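Local atomic coordinates of dTDP-4-amino-4,6-dideoxyglucose formyltransferase (Shewanella sp. FDAARGOS_354, PDB entry 6V2T), a protein that probably transfers a formyl group from a reduced folate cofactor to the 4-amino group of dTDP-4-amino-4,6-dideoxyglucose, a sugar nucleotide linked to lipopolysaccharide O-antigen synthesis. Residues K49-F55 and L190-F195; W128-F133 and I212-L218; S30-V36 and S68-L74. All blocks are in the same frame, centred on the assembly; numbering follows the deposited sequence.

How the interactions relate
Three contacts of one chain illustrate how chemistry follows place in a fold. Interaction 1, at the far end of helix 171-194, is partly buried and mainly apolar, with no hydrogen bond between its segments and exposed residues at its margin. Interactions 2 and 3 are more buried and both touch dTDP-4-amino-4,6-dideoxyglucose: interaction 2 lays aromatic rings against the aminosugar and the deoxyribose-thymine part, whereas interaction 3 packs leucines and a valine behind an asparagine that meets a phosphate oxygen. Interactions 1 and 3 draw on elements that follow each other in the chain, helix 33-45, strand 53-60 and helix 67-70. The centres of interactions 1 and 2 lie about 34 Å apart.

Interaction 1. Residues K49-F55 and L190-F195; sequences KFQSVTF and LADLVF
With CG of Phe50 beside its own backbone N (chi1 -67°) and CG of Phe195 set likewise (chi1 -62°), two rings from distant parts of the sequence are brought together at an oblique 40°. Their nearest atoms are Phe50 CE2 and Phe195 CE2, 3.8 Å apart, and the pair is neither a parallel stack nor a T-shaped one. The Phe50 ring also presents its edge to the helix backbone, with CZ 3.7 Å from Ala191 CA, where the small side chain lets the ring come close. One face of this ring is covered by Phe55 CE2 and the other by Lys49 CB, so its own segment grips it from both sides.

The setting is the Rossmann-like sheet of the formyltransferase fold: the 53-60 strand lies beside strand 24-30, and the long helix 171-194 ends next to the loop that leads into strand 53-60. A type I beta turn from Phe50 to Val53 precedes the strand, closed by the bond from Val53 N to Phe50 O.

Val53 divides its two methyls between neighbours. CG1 slides past Val194 CG1, coming in the reverse direction, while CG2 meets Phe195 CE1 at 3.7 Å. Val194 in turn sends CG2 to the edge of the Phe55 ring, 4.0 Å from CZ. Phe195, the first residue beyond the helix to leave helical geometry, offers its ring edge to the backbone carbonyl of Lys49, with CZ 3.4 Å from Lys49 O. Beyond the contact, Arg113 takes the carbonyl oxygens of Leu193 and Val194 at the helix end.

Interaction 2. Residues W128-F133 and I212-L218; sequences WFPQVF and ISDFKAL. With 0FX (dTDP-4-amino-4,6-dideoxyglucose), chain G; FOL (folic acid), chain H.
Trp128 and Ile212 make a CH-pi contact: Ile212 CB stands 4.0 Å from the centroid of the five-membered ring of Trp128, nearly on the ring normal. The backbone comes to the same face, Ile212 N lying 3.3 Å from Trp128 CD1. The opposite face of the indole receives the sugar amine N4A, and at its edge NE1 lies 3.2 Å from atom N of the folic acid, so one ring touches helix 212-219 and both bound molecules.

Between aromatic rings the contact is T-shaped. The edge of Phe129 points at the face of Phe215, with planes at 89° and CD2 of Phe129 lying over the centre of the Phe215 ring. CG of Phe215 is anti to its backbone N (chi1 175°), a setting that lets the ring take the edge of Phe129 over its face. Phe129 itself has Trp128 CE3 over one face and C2 of the deoxyribose over the other, both offset toward the rim.

This is where the formyltransferase part of the chain, through the N-terminus of helix 130-137, meets helix 212-219, most of which falls in the C-terminal dimerization family region; strands 126-127 and 209-210 pair alongside.

Apolar pairs continue further along both helices: Phe133 CE1 meets Leu218 CD1 at 3.6 Å, and Val132 CG1 comes to the edge of the Phe215 ring. Against the backbone, Phe133 lays its CZ edge 3.7 Å from Phe215 N.

One hydrogen bond to the dTDP-sugar is nearly straight: Gln131 NE2 donates to O3 of the deoxyribose over 3.0 Å (171°), and NE2 is also bonded to Ser171 OG.

Interaction 3. Residues S30-V36 and S68-L74; sequences SDNKPLV and SLISLGL. With 0FX (dTDP-4-amino-4,6-dideoxyglucose), chain G.
Lys33 and Leu69 mark the closest approach of the two backbones, their CA atoms 6.0 Å apart, where the first turn of helix 33-45 meets helix 67-70. Asn32 sits at the N-cap of the former: its OD1 accepts from Leu35 N in the carbonyl plane, a capping bond of 3.0 Å. At the other segment the chain closes with a Schellman motif. Gly73 takes positive phi, Leu74 N bonds back to Leu69 O, and Gly73 N makes a weak bond to Ile70 O. Leu72 N is a second donor to Leu69 O, arriving from the opposite face of its plane, and Ser71 OG donates to Ser68 O from above the carbonyl plane.

Leu69 is the central side chain on its segment, buried against residues 30-36. Its branches part company: CD1 comes to 3.7 Å from Asp31 CA, against the loop that precedes helix 33-45, while CD2 lies 3.8 Å from Lys33 CA. The aliphatic stem of Lys33, with CG anti to its backbone N (chi1 -165°), runs across Leu72, CG to CD1 at 3.7 Å, and its CB passes Ser68 OG. Val36, one turn on, meets Leu74 tip to tip, CG1 to CD2 at 4.0 Å, and slides past Leu72 in the reverse direction. No hydrogen bond crosses between the segments, so apolar contact does the joining.

The polar groups turn elsewhere. Asn32 ND2 donates to phosphate oxygen O3P of the bound sugar nucleotide over 2.9 Å, a bent bond (131°), while its OD1 holds the cap; the two bonds together fix the amide's rotation. The helix start thus lies beside the diphosphate.

Asp31 is hydrogen-bonded to Ser60, Asn63 and the backbone N of Lys101. Leu69 and Leu74 also lean on strand 53-60, through Tyr59 and Tyr57, while Leu35 faces helix 171-194.

Interaction 1. Residues K49-F55 and L190-F195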
loop_
_atom_site.group_PDB
_atom_site.type_symbol
_atom_site.label_atom_id
_atom_site.label_comp_id
_atom_site.label_asym_id
_atom_site.label_seq_id
_atom_site.Cartn_x
_atom_site.Cartn_y
_atom_site.Cartn_z
ATOM N N LYS B 49 12.388 35.472 24.388
ATOM C CA LYS B 49 11.424 36.374 23.704
ATOM C C LYS B 49 10.139 36.430 24.519
ATOM O O LYS B 49 9.340 37.334 24.255
ATOM C CB LYS B 49 11.072 35.872 22.301
ATOM C CG LYS B 49 12.238 35.481 21.407
ATOM C CD LYS B 49 12.608 36.531 20.395
ATOM C CE LYS B 49 13.451 35.992 19.262
ATOM N NZ LYS B 49 12.981 36.511 17.960
ATOM N N PHE B 50 9.937 35.494 25.447
ATOM C CA PHE B 50 8.611 35.183 26.047
ATOM C C PHE B 50 8.667 35.305 27.560
ATOM O O PHE B 50 7.796 34.723 28.236
ATOM C CB PHE B 50 8.125 33.787 25.630
ATOM C CG PHE B 50 7.790 33.633 24.166
ATOM C CD1 PHE B 50 8.148 32.488 23.466
ATOM C CD2 PHE B 50 7.122 34.630 23.467
ATOM C CE1 PHE B 50 7.845 32.343 22.116
ATOM C CE2 PHE B 50 6.819 34.478 22.122
ATOM C CZ PHE B 50 7.187 33.345 21.440
ATOM N N GLN B 51 9.618 36.101 28.060
ATOM C CA GLN B 51 9.727 36.505 29.483
ATOM C C GLN B 51 8.332 36.832 30.019
ATOM O O GLN B 51 7.991 36.327 31.103
ATOM C CB GLN B 51 10.662 37.712 29.631
ATOM C CG GLN B 51 11.734 37.546 30.698
ATOM C CD GLN B 51 12.772 36.506 30.349
ATOM O OE1 GLN B 51 13.435 35.956 31.227
ATOM N NE2 GLN B 51 12.922 36.223 29.065
ATOM N N SER B 52 7.535 37.614 29.278
ATOM C CA SER B 52 6.243 38.176 29.760
ATOM C C SER B 52 5.039 37.541 29.042
ATOM O O SER B 52 3.924 38.119 29.152
ATOM C CB SER B 52 6.213 39.672 29.625
ATOM O OG SER B 52 7.434 40.259 30.047
ATOM N N VAL B 53 5.215 36.386 28.384
ATOM C CA VAL B 53 4.082 35.644 27.741
ATOM C C VAL B 53 3.958 34.269 28.399
ATOM O O VAL B 53 4.969 33.549 28.385
ATOM C CB VAL B 53 4.294 35.498 26.227
ATOM C CG1 VAL B 53 3.070 34.891 25.558
ATOM C CG2 VAL B 53 4.681 36.811 25.568
ATOM N N THR B 54 2.789 33.892 28.930
ATOM C CA THR B 54 2.541 32.471 29.306
ATOM C C THR B 54 1.519 31.812 28.367
ATOM O O THR B 54 0.413 32.392 28.115
ATOM C CB THR B 54 2.201 32.296 30.787
ATOM O OG1 THR B 54 0.896 32.793 31.060
ATOM C CG2 THR B 54 3.198 33.010 31.671
ATOM N N PHE B 55 1.899 30.620 27.900
ATOM C CA PHE B 55 1.129 29.731 26.997
ATOM C C PHE B 55 0.412 28.649 27.799
ATOM O O PHE B 55 1.074 27.914 28.553
ATOM C CB PHE B 55 2.085 29.099 26.004
ATOM C CG PHE B 55 2.734 30.094 25.091
ATOM C CD1 PHE B 55 2.111 30.473 23.919
ATOM C CD2 PHE B 55 3.961 30.652 25.403
ATOM C CE1 PHE B 55 2.720 31.373 23.071
ATOM C CE2 PHE B 55 4.558 31.572 24.554
ATOM C CZ PHE B 55 3.939 31.926 23.392
ATOM N N LEU B 190 6.404 32.239 15.177
ATOM C CA LEU B 190 5.553 32.105 16.380
ATOM C C LEU B 190 5.622 33.423 17.177
ATOM O O LEU B 190 4.578 33.938 17.514
ATOM C CB LEU B 190 5.966 30.904 17.228
ATOM C CG LEU B 190 5.189 30.763 18.537
ATOM C CD1 LEU B 190 3.712 30.531 18.269
ATOM C CD2 LEU B 190 5.751 29.655 19.407
ATOM N N ALA B 191 6.820 33.960 17.466
ATOM C CA ALA B 191 6.992 35.229 18.212
ATOM C C ALA B 191 6.245 36.346 17.472
ATOM O O ALA B 191 5.524 37.111 18.136
ATOM C CB ALA B 191 8.464 35.580 18.364
ATOM N N ASP B 192 6.437 36.413 16.158
ATOM C CA ASP B 192 5.828 37.417 15.253
ATOM C C ASP B 192 4.306 37.393 15.422
ATOM O O ASP B 192 3.729 38.480 15.523
ATOM C CB ASP B 192 6.188 37.164 13.794
ATOM C CG ASP B 192 7.612 37.512 13.414
ATOM O OD1 ASP B 192 8.231 38.306 14.133
ATOM O OD2 ASP B 192 8.068 36.995 12.375
ATOM N N LEU B 193 3.703 36.206 15.463
ATOM C CA LEU B 193 2.233 36.011 15.618
ATOM C C LEU B 193 1.792 36.571 16.956
ATOM O O LEU B 193 0.797 37.345 17.039
ATOM C CB LEU B 193 1.887 34.515 15.605
ATOM C CG LEU B 193 1.998 33.830 14.258
ATOM C CD1 LEU B 193 1.579 32.360 14.378
ATOM C CD2 LEU B 193 1.168 34.584 13.222
ATOM N N VAL B 194 2.489 36.147 17.999
ATOM C CA VAL B 194 2.180 36.580 19.377
ATOM C C VAL B 194 2.235 38.111 19.469
ATOM O O VAL B 194 1.323 38.643 20.102
ATOM C CB VAL B 194 3.118 35.914 20.401
ATOM C CG1 VAL B 194 2.880 36.482 21.781
ATOM C CG2 VAL B 194 2.984 34.398 20.396
ATOM N N PHE B 195 3.239 38.779 18.869
ATOM C CA PHE B 195 3.535 40.231 19.086
ATOM C C PHE B 195 3.005 41.084 17.921
ATOM O O PHE B 195 3.353 42.272 17.848
ATOM C CB PHE B 195 5.043 40.450 19.299
ATOM C CG PHE B 195 5.573 39.749 20.522
ATOM C CD1 PHE B 195 4.903 39.832 21.728
ATOM C CD2 PHE B 195 6.715 38.959 20.449
ATOM C CE1 PHE B 195 5.368 39.168 22.855
ATOM C CE2 PHE B 195 7.160 38.267 21.564
ATOM C CZ PHE B 195 6.502 38.384 22.767
#

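Interaction 2. Residues W128-F133 and I212-L218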
loop_
_atom_site.group_PDB
_atom_site.type_symbol
_atom_site.label_atom_id
_atom_site.label_comp_id
_atom_site.label_asym_id
_atom_site.label_seq_id
_atom_site.Cartn_x
_atom_site.Cartn_y
_atom_site.Cartn_z
ATOM N N TRP B 128 -11.595 20.566 4.780
ATOM C CA TRP B 128 -11.104 19.220 5.165
ATOM C C TRP B 128 -9.980 18.703 4.270
ATOM O O TRP B 128 -10.092 18.743 3.041
ATOM C CB TRP B 128 -12.259 18.233 5.227
ATOM C CG TRP B 128 -13.024 18.494 6.473
ATOM C CD1 TRP B 128 -13.964 19.466 6.690
ATOM C CD2 TRP B 128 -12.784 17.861 7.732
ATOM N NE1 TRP B 128 -14.390 19.415 7.993
ATOM C CE2 TRP B 128 -13.688 18.437 8.653
ATOM C CE3 TRP B 128 -11.983 16.787 8.131
ATOM C CZ2 TRP B 128 -13.770 17.996 9.976
ATOM C CZ3 TRP B 128 -12.066 16.357 9.436
ATOM C CH2 TRP B 128 -12.940 16.960 10.342
ATOM N N PHE B 129 -8.916 18.213 4.896
ATOM C CA PHE B 129 -7.870 17.409 4.230
ATOM C C PHE B 129 -7.471 18.064 2.901
ATOM O O PHE B 129 -7.527 17.439 1.842
ATOM C CB PHE B 129 -8.328 15.966 4.044
ATOM C CG PHE B 129 -8.876 15.278 5.285
ATOM C CD1 PHE B 129 -8.509 15.667 6.557
ATOM C CD2 PHE B 129 -9.759 14.218 5.163
ATOM C CE1 PHE B 129 -9.018 15.033 7.681
ATOM C CE2 PHE B 129 -10.259 13.571 6.282
ATOM C CZ PHE B 129 -9.882 13.976 7.542
ATOM N N PRO B 130 -6.960 19.302 2.931
ATOM C CA PRO B 130 -6.652 20.036 1.690
ATOM C C PRO B 130 -5.800 19.278 0.670
ATOM O O PRO B 130 -6.096 19.348 -0.484
ATOM C CB PRO B 130 -5.969 21.305 2.210
ATOM C CG PRO B 130 -6.646 21.513 3.545
ATOM C CD PRO B 130 -6.704 20.113 4.130
ATOM N N GLN B 131 -4.780 18.533 1.109
ATOM C CA GLN B 131 -3.888 17.799 0.190
ATOM C C GLN B 131 -4.654 16.679 -0.528
ATOM O O GLN B 131 -4.303 16.425 -1.640
ATOM C CB GLN B 131 -2.633 17.325 0.931
ATOM C CG GLN B 131 -2.851 16.038 1.707
ATOM C CD GLN B 131 -3.611 16.225 3.003
ATOM O OE1 GLN B 131 -3.806 17.329 3.482
ATOM N NE2 GLN B 131 -4.002 15.113 3.598
ATOM N N VAL B 132 -5.723 16.100 0.035
ATOM C CA VAL B 132 -6.521 15.060 -0.659
ATOM C C VAL B 132 -7.138 15.697 -1.915
ATOM O O VAL B 132 -6.964 15.151 -3.006
ATOM C CB VAL B 132 -7.618 14.459 0.242
ATOM C CG1 VAL B 132 -8.511 13.537 -0.546
ATOM C CG2 VAL B 132 -7.020 13.747 1.446
ATOM N N PHE B 133 -7.858 16.775 -1.723
ATOM C CA PHE B 133 -8.485 17.588 -2.811
ATOM C C PHE B 133 -7.395 18.127 -3.748
ATOM O O PHE B 133 -7.556 17.994 -4.935
ATOM C CB PHE B 133 -9.388 18.655 -2.205
ATOM C CG PHE B 133 -10.545 18.037 -1.466
ATOM C CD1 PHE B 133 -11.667 17.599 -2.159
ATOM C CD2 PHE B 133 -10.489 17.841 -0.094
ATOM C CE1 PHE B 133 -12.712 16.990 -1.476
ATOM C CE2 PHE B 133 -11.518 17.185 0.569
ATOM C CZ PHE B 133 -12.637 16.807 -0.119
ATOM N N ILE B 212 -16.515 17.809 5.338
ATOM C CA ILE B 212 -16.279 16.377 5.678
ATOM C C ILE B 212 -17.105 15.502 4.733
ATOM O O ILE B 212 -16.613 14.464 4.319
ATOM C CB ILE B 212 -16.589 16.079 7.152
ATOM C CG1 ILE B 212 -16.283 14.620 7.487
ATOM C CG2 ILE B 212 -18.022 16.433 7.505
ATOM C CD1 ILE B 212 -16.141 14.352 8.967
ATOM N N SER B 213 -18.318 15.916 4.375
ATOM C CA SER B 213 -19.205 15.105 3.504
ATOM C C SER B 213 -18.654 15.059 2.062
ATOM O O SER B 213 -18.891 14.062 1.355
ATOM C CB SER B 213 -20.633 15.598 3.601
ATOM O OG SER B 213 -20.753 16.876 3.018
ATOM N N ASP B 214 -17.895 16.061 1.626
ATOM C CA ASP B 214 -17.264 16.019 0.285
ATOM C C ASP B 214 -16.190 14.920 0.332
ATOM O O ASP B 214 -16.118 14.149 -0.618
ATOM C CB ASP B 214 -16.779 17.408 -0.130
ATOM C CG ASP B 214 -17.923 18.408 -0.076
ATOM O OD1 ASP B 214 -18.949 18.156 -0.737
ATOM O OD2 ASP B 214 -17.823 19.365 0.689
ATOM N N PHE B 215 -15.413 14.833 1.416
ATOM C CA PHE B 215 -14.376 13.784 1.566
ATOM C C PHE B 215 -15.052 12.410 1.509
ATOM O O PHE B 215 -14.655 11.576 0.701
ATOM C CB PHE B 215 -13.583 13.974 2.863
ATOM C CG PHE B 215 -12.590 12.867 3.112
ATOM C CD1 PHE B 215 -11.461 12.749 2.320
ATOM C CD2 PHE B 215 -12.834 11.895 4.069
ATOM C CE1 PHE B 215 -10.571 11.701 2.513
ATOM C CE2 PHE B 215 -11.921 10.873 4.289
ATOM C CZ PHE B 215 -10.789 10.778 3.504
ATOM N N LYS B 216 -16.069 12.199 2.354
ATOM C CA LYS B 216 -16.825 10.927 2.428
ATOM C C LYS B 216 -17.376 10.536 1.051
ATOM O O LYS B 216 -17.221 9.356 0.686
ATOM C CB LYS B 216 -17.922 11.040 3.494
ATOM C CG LYS B 216 -17.366 11.103 4.898
ATOM C CD LYS B 216 -18.393 11.156 6.006
ATOM C CE LYS B 216 -17.766 10.825 7.352
ATOM N NZ LYS B 216 -18.607 11.295 8.478
ATOM N N ALA B 217 -17.875 11.482 0.260
ATOM C CA ALA B 217 -18.371 11.210 -1.113
ATOM C C ALA B 217 -17.234 10.706 -2.011
ATOM O O ALA B 217 -17.474 9.737 -2.775
ATOM C CB ALA B 217 -19.041 12.426 -1.713
ATOM N N LEU B 218 -16.046 11.325 -1.961
ATOM C CA LEU B 218 -14.893 10.925 -2.815
ATOM C C LEU B 218 -14.521 9.483 -2.501
ATOM O O LEU B 218 -14.010 8.778 -3.388
ATOM C CB LEU B 218 -13.662 11.782 -2.511
ATOM C CG LEU B 218 -13.490 13.052 -3.326
ATOM C CD1 LEU B 218 -12.201 13.726 -2.881
ATOM C CD2 LEU B 218 -13.474 12.751 -4.816
HETATM O O4P 0FX G . -4.746 17.572 10.297
HETATM P P2 0FX G . -5.274 17.040 11.631
HETATM O O3P 0FX G . -4.580 17.643 12.811
HETATM O O1G 0FX G . -6.756 17.559 11.625
HETATM C C1G 0FX G . -7.202 18.341 12.730
HETATM C C2G 0FX G . -8.567 17.781 13.078
HETATM O O2G 0FX G . -8.549 16.395 13.466
HETATM C C3G 0FX G . -9.429 17.931 11.836
HETATM O O3G 0FX G . -10.751 17.505 12.201
HETATM C C4G 0FX G . -9.397 19.374 11.293
HETATM N N4A 0FX G . -10.014 19.397 9.964
HETATM C C5G 0FX G . -8.006 19.977 11.146
HETATM C C6G 0FX G . -8.091 21.484 10.826
HETATM O O5G 0FX G . -7.277 19.736 12.352
HETATM O OPP 0FX G . -5.163 15.407 12.084
HETATM P P 0FX G . -6.188 14.487 11.335
HETATM O O1P 0FX G . -7.614 14.729 11.507
HETATM O O2P 0FX G . -5.967 13.095 11.864
HETATM O O5 0FX G . -5.848 14.279 9.808
HETATM C C5 0FX G . -4.519 14.187 9.367
HETATM C C4 0FX G . -4.554 13.513 7.989
HETATM O O4 0FX G . -4.940 12.140 8.080
HETATM C C3 0FX G . -5.597 14.097 7.021
HETATM O O3 0FX G . -5.147 15.294 6.401
HETATM C C2 0FX G . -5.895 12.942 6.033
HETATM C C1 0FX G . -5.635 11.718 6.955
HETATM N N11 0FX G . -6.904 11.138 7.372
HETATM C C61 0FX G . -7.451 11.389 8.582
HETATM C C51 0FX G . -8.657 10.779 8.923
HETATM C C5A 0FX G . -9.296 11.060 10.279
HETATM C C21 0FX G . -7.496 10.309 6.503
HETATM O O21 0FX G . -6.911 10.090 5.299
HETATM N N31 0FX G . -8.676 9.708 6.789
HETATM C C41 0FX G . -9.267 9.929 7.993
HETATM O O41 0FX G . -10.481 9.353 8.239
HETATM N N1 FOL H . -13.192 28.613 13.521
HETATM C C2 FOL H . -13.534 29.704 12.817
HETATM N NA2 FOL H . -14.579 30.432 13.198
HETATM N N3 FOL H . -12.798 30.109 11.738
HETATM C C4 FOL H . -11.753 29.376 11.324
HETATM O O4 FOL H . -11.140 29.827 10.321
HETATM C C4A FOL H . -11.384 28.242 12.040
HETATM N N5 FOL H . -10.376 27.450 11.673
HETATM C C6 FOL H . -10.212 26.077 12.165
HETATM C C7 FOL H . -10.647 26.063 13.642
HETATM N N8 FOL H . -11.860 26.794 13.885
HETATM C C8A FOL H . -12.147 27.884 13.156
HETATM C C9 FOL H . -10.796 24.998 11.180
HETATM N N10 FOL H . -11.340 23.824 11.867
HETATM C C11 FOL H . -14.862 21.710 10.948
HETATM C C12 FOL H . -14.070 21.380 12.050
HETATM C C13 FOL H . -12.896 22.088 12.326
HETATM C C14 FOL H . -12.491 23.148 11.541
HETATM C C15 FOL H . -13.296 23.493 10.461
HETATM C C16 FOL H . -14.465 22.786 10.166
HETATM C C FOL H . -16.145 20.965 10.664
HETATM O O FOL H . -16.631 20.366 11.598
HETATM N N FOL H . -16.787 21.010 9.494
#

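Interaction 3. Residues S30-V36 and S68-L74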
loop_
_atom_site.group_PDB
_atom_site.type_symbol
_atom_site.label_atom_id
_atom_site.label_comp_id
_atom_site.label_asym_id
_atom_site.label_seq_id
_atom_site.Cartn_x
_atom_site.Cartn_y
_atom_site.Cartn_z
ATOM N N SER B 30 -5.678 22.899 20.378
ATOM C CA SER B 30 -5.059 21.972 19.414
ATOM C C SER B 30 -5.526 20.534 19.645
ATOM O O SER B 30 -5.597 20.095 20.816
ATOM C CB SER B 30 -3.583 22.050 19.521
ATOM O OG SER B 30 -3.005 21.193 18.557
ATOM N N ASP B 31 -5.739 19.814 18.549
ATOM C CA ASP B 31 -6.126 18.377 18.565
ATOM C C ASP B 31 -5.073 17.551 17.818
ATOM O O ASP B 31 -5.421 16.446 17.389
ATOM C CB ASP B 31 -7.539 18.234 18.001
ATOM C CG ASP B 31 -8.557 18.811 18.966
ATOM O OD1 ASP B 31 -8.615 18.333 20.133
ATOM O OD2 ASP B 31 -9.236 19.759 18.574
ATOM N N ASN B 32 -3.847 18.076 17.693
ATOM C CA ASN B 32 -2.709 17.481 16.942
ATOM C C ASN B 32 -1.487 17.398 17.867
ATOM O O ASN B 32 -0.896 18.460 18.228
ATOM C CB ASN B 32 -2.410 18.274 15.670
ATOM C CG ASN B 32 -1.449 17.574 14.725
ATOM O OD1 ASN B 32 -0.242 17.795 14.782
ATOM N ND2 ASN B 32 -1.981 16.741 13.847
ATOM N N LYS B 33 -1.118 16.183 18.277
ATOM C CA LYS B 33 -0.003 15.985 19.234
ATOM C C LYS B 33 1.291 16.471 18.589
ATOM O O LYS B 33 2.047 17.188 19.236
ATOM C CB LYS B 33 0.088 14.529 19.710
ATOM C CG LYS B 33 0.949 14.327 20.949
ATOM C CD LYS B 33 1.735 13.034 20.951
ATOM C CE LYS B 33 3.124 13.205 21.524
ATOM N NZ LYS B 33 4.018 12.105 21.099
ATOM N N PRO B 34 1.615 16.114 17.322
ATOM C CA PRO B 34 2.845 16.607 16.694
ATOM C C PRO B 34 3.022 18.135 16.792
ATOM O O PRO B 34 4.064 18.552 17.239
ATOM C CB PRO B 34 2.724 16.109 15.245
ATOM C CG PRO B 34 1.893 14.843 15.369
ATOM C CD PRO B 34 0.888 15.173 16.451
ATOM N N LEU B 35 2.006 18.928 16.426
ATOM C CA LEU B 35 2.009 20.417 16.551
ATOM C C LEU B 35 2.189 20.877 18.011
ATOM O O LEU B 35 3.054 21.705 18.242
ATOM C CB LEU B 35 0.703 21.007 15.993
ATOM C CG LEU B 35 0.738 21.432 14.528
ATOM C CD1 LEU B 35 -0.454 22.333 14.209
ATOM C CD2 LEU B 35 2.048 22.130 14.168
ATOM N N VAL B 36 1.327 20.446 18.929
ATOM C CA VAL B 36 1.371 20.856 20.358
ATOM C C VAL B 36 2.789 20.623 20.882
ATOM O O VAL B 36 3.433 21.582 21.368
ATOM C CB VAL B 36 0.351 20.076 21.207
ATOM C CG1 VAL B 36 0.572 20.318 22.699
ATOM C CG2 VAL B 36 -1.077 20.431 20.840
ATOM N N SER B 68 -3.303 10.873 23.968
ATOM C CA SER B 68 -1.907 11.310 23.693
ATOM C C SER B 68 -1.750 12.799 24.020
ATOM O O SER B 68 -0.599 13.240 24.248
ATOM C CB SER B 68 -1.510 11.027 22.261
ATOM O OG SER B 68 -2.133 11.930 21.361
ATOM N N LEU B 69 -2.864 13.541 24.009
ATOM C CA LEU B 69 -2.904 14.985 24.352
ATOM C C LEU B 69 -2.981 15.110 25.876
ATOM O O LEU B 69 -2.264 15.966 26.416
ATOM C CB LEU B 69 -4.090 15.657 23.643
ATOM C CG LEU B 69 -3.949 15.805 22.125
ATOM C CD1 LEU B 69 -5.238 16.310 21.494
ATOM C CD2 LEU B 69 -2.794 16.731 21.774
ATOM N N ILE B 70 -3.758 14.245 26.536
ATOM C CA ILE B 70 -3.892 14.203 28.025
ATOM C C ILE B 70 -2.559 13.786 28.654
ATOM O O ILE B 70 -2.313 14.155 29.825
ATOM C CB ILE B 70 -5.006 13.244 28.465
ATOM C CG1 ILE B 70 -6.364 13.648 27.894
ATOM C CG2 ILE B 70 -5.032 13.144 29.984
ATOM C CD1 ILE B 70 -7.454 12.625 28.121
ATOM N N SER B 71 -1.753 13.026 27.911
ATOM C CA SER B 71 -0.396 12.571 28.312
ATOM C C SER B 71 0.594 13.743 28.280
ATOM O O SER B 71 1.638 13.633 28.939
ATOM C CB SER B 71 0.077 11.442 27.434
ATOM O OG SER B 71 0.740 11.944 26.283
ATOM N N LEU B 72 0.303 14.810 27.527
ATOM C CA LEU B 72 1.121 16.054 27.525
ATOM C C LEU B 72 0.583 17.014 28.593
ATOM O O LEU B 72 1.141 18.111 28.734
ATOM C CB LEU B 72 1.108 16.682 26.128
ATOM C CG LEU B 72 1.920 15.939 25.068
ATOM C CD1 LEU B 72 1.820 16.635 23.717
ATOM C CD2 LEU B 72 3.378 15.806 25.484
ATOM N N GLY B 73 -0.449 16.599 29.332
ATOM C CA GLY B 73 -1.036 17.361 30.449
ATOM C C GLY B 73 -2.073 18.361 29.964
ATOM O O GLY B 73 -2.427 19.277 30.741
ATOM N N LEU B 74 -2.542 18.222 28.720
ATOM C CA LEU B 74 -3.613 19.097 28.181
ATOM C C LEU B 74 -4.924 18.657 28.815
ATOM O O LEU B 74 -5.055 17.477 29.197
ATOM C CB LEU B 74 -3.670 19.043 26.651
ATOM C CG LEU B 74 -2.775 20.054 25.935
ATOM C CD1 LEU B 74 -1.307 19.804 26.232
ATOM C CD2 LEU B 74 -3.018 20.048 24.436
HETATM O O4P 0FX G . -4.746 17.572 10.297
HETATM P P2 0FX G . -5.274 17.040 11.631
HETATM O O3P 0FX G . -4.580 17.643 12.811
HETATM O O1G 0FX G . -6.756 17.559 11.625
HETATM C C1G 0FX G . -7.202 18.341 12.730
HETATM C C2G 0FX G . -8.567 17.781 13.078
HETATM O O2G 0FX G . -8.549 16.395 13.466
HETATM C C3G 0FX G . -9.429 17.931 11.836
HETATM O O3G 0FX G . -10.751 17.505 12.201
HETATM C C4G 0FX G . -9.397 19.374 11.293
HETATM N N4A 0FX G . -10.014 19.397 9.964
HETATM C C5G 0FX G . -8.006 19.977 11.146
HETATM C C6G 0FX G . -8.091 21.484 10.826
HETATM O O5G 0FX G . -7.277 19.736 12.352
HETATM O OPP 0FX G . -5.163 15.407 12.084
HETATM P P 0FX G . -6.188 14.487 11.335
HETATM O O1P 0FX G . -7.614 14.729 11.507
HETATM O O2P 0FX G . -5.967 13.095 11.864
HETATM O O5 0FX G . -5.848 14.279 9.808
HETATM C C5 0FX G . -4.519 14.187 9.367
HETATM C C4 0FX G . -4.554 13.513 7.989
HETATM O O4 0FX G . -4.940 12.140 8.080
HETATM C C3 0FX G . -5.597 14.097 7.021
HETATM O O3 0FX G . -5.147 15.294 6.401
HETATM C C2 0FX G . -5.895 12.942 6.033
HETATM C C1 0FX G . -5.635 11.718 6.955
HETATM N N11 0FX G . -6.904 11.138 7.372
HETATM C C61 0FX G . -7.451 11.389 8.582
HETATM C C51 0FX G . -8.657 10.779 8.923
HETATM C C5A 0FX G . -9.296 11.060 10.279
HETATM C C21 0FX G . -7.496 10.309 6.503
HETATM O O21 0FX G . -6.911 10.090 5.299
HETATM N N31 0FX G . -8.676 9.708 6.789
HETATM C C41 0FX G . -9.267 9.929 7.993
HETATM O O41 0FX G . -10.481 9.353 8.239
#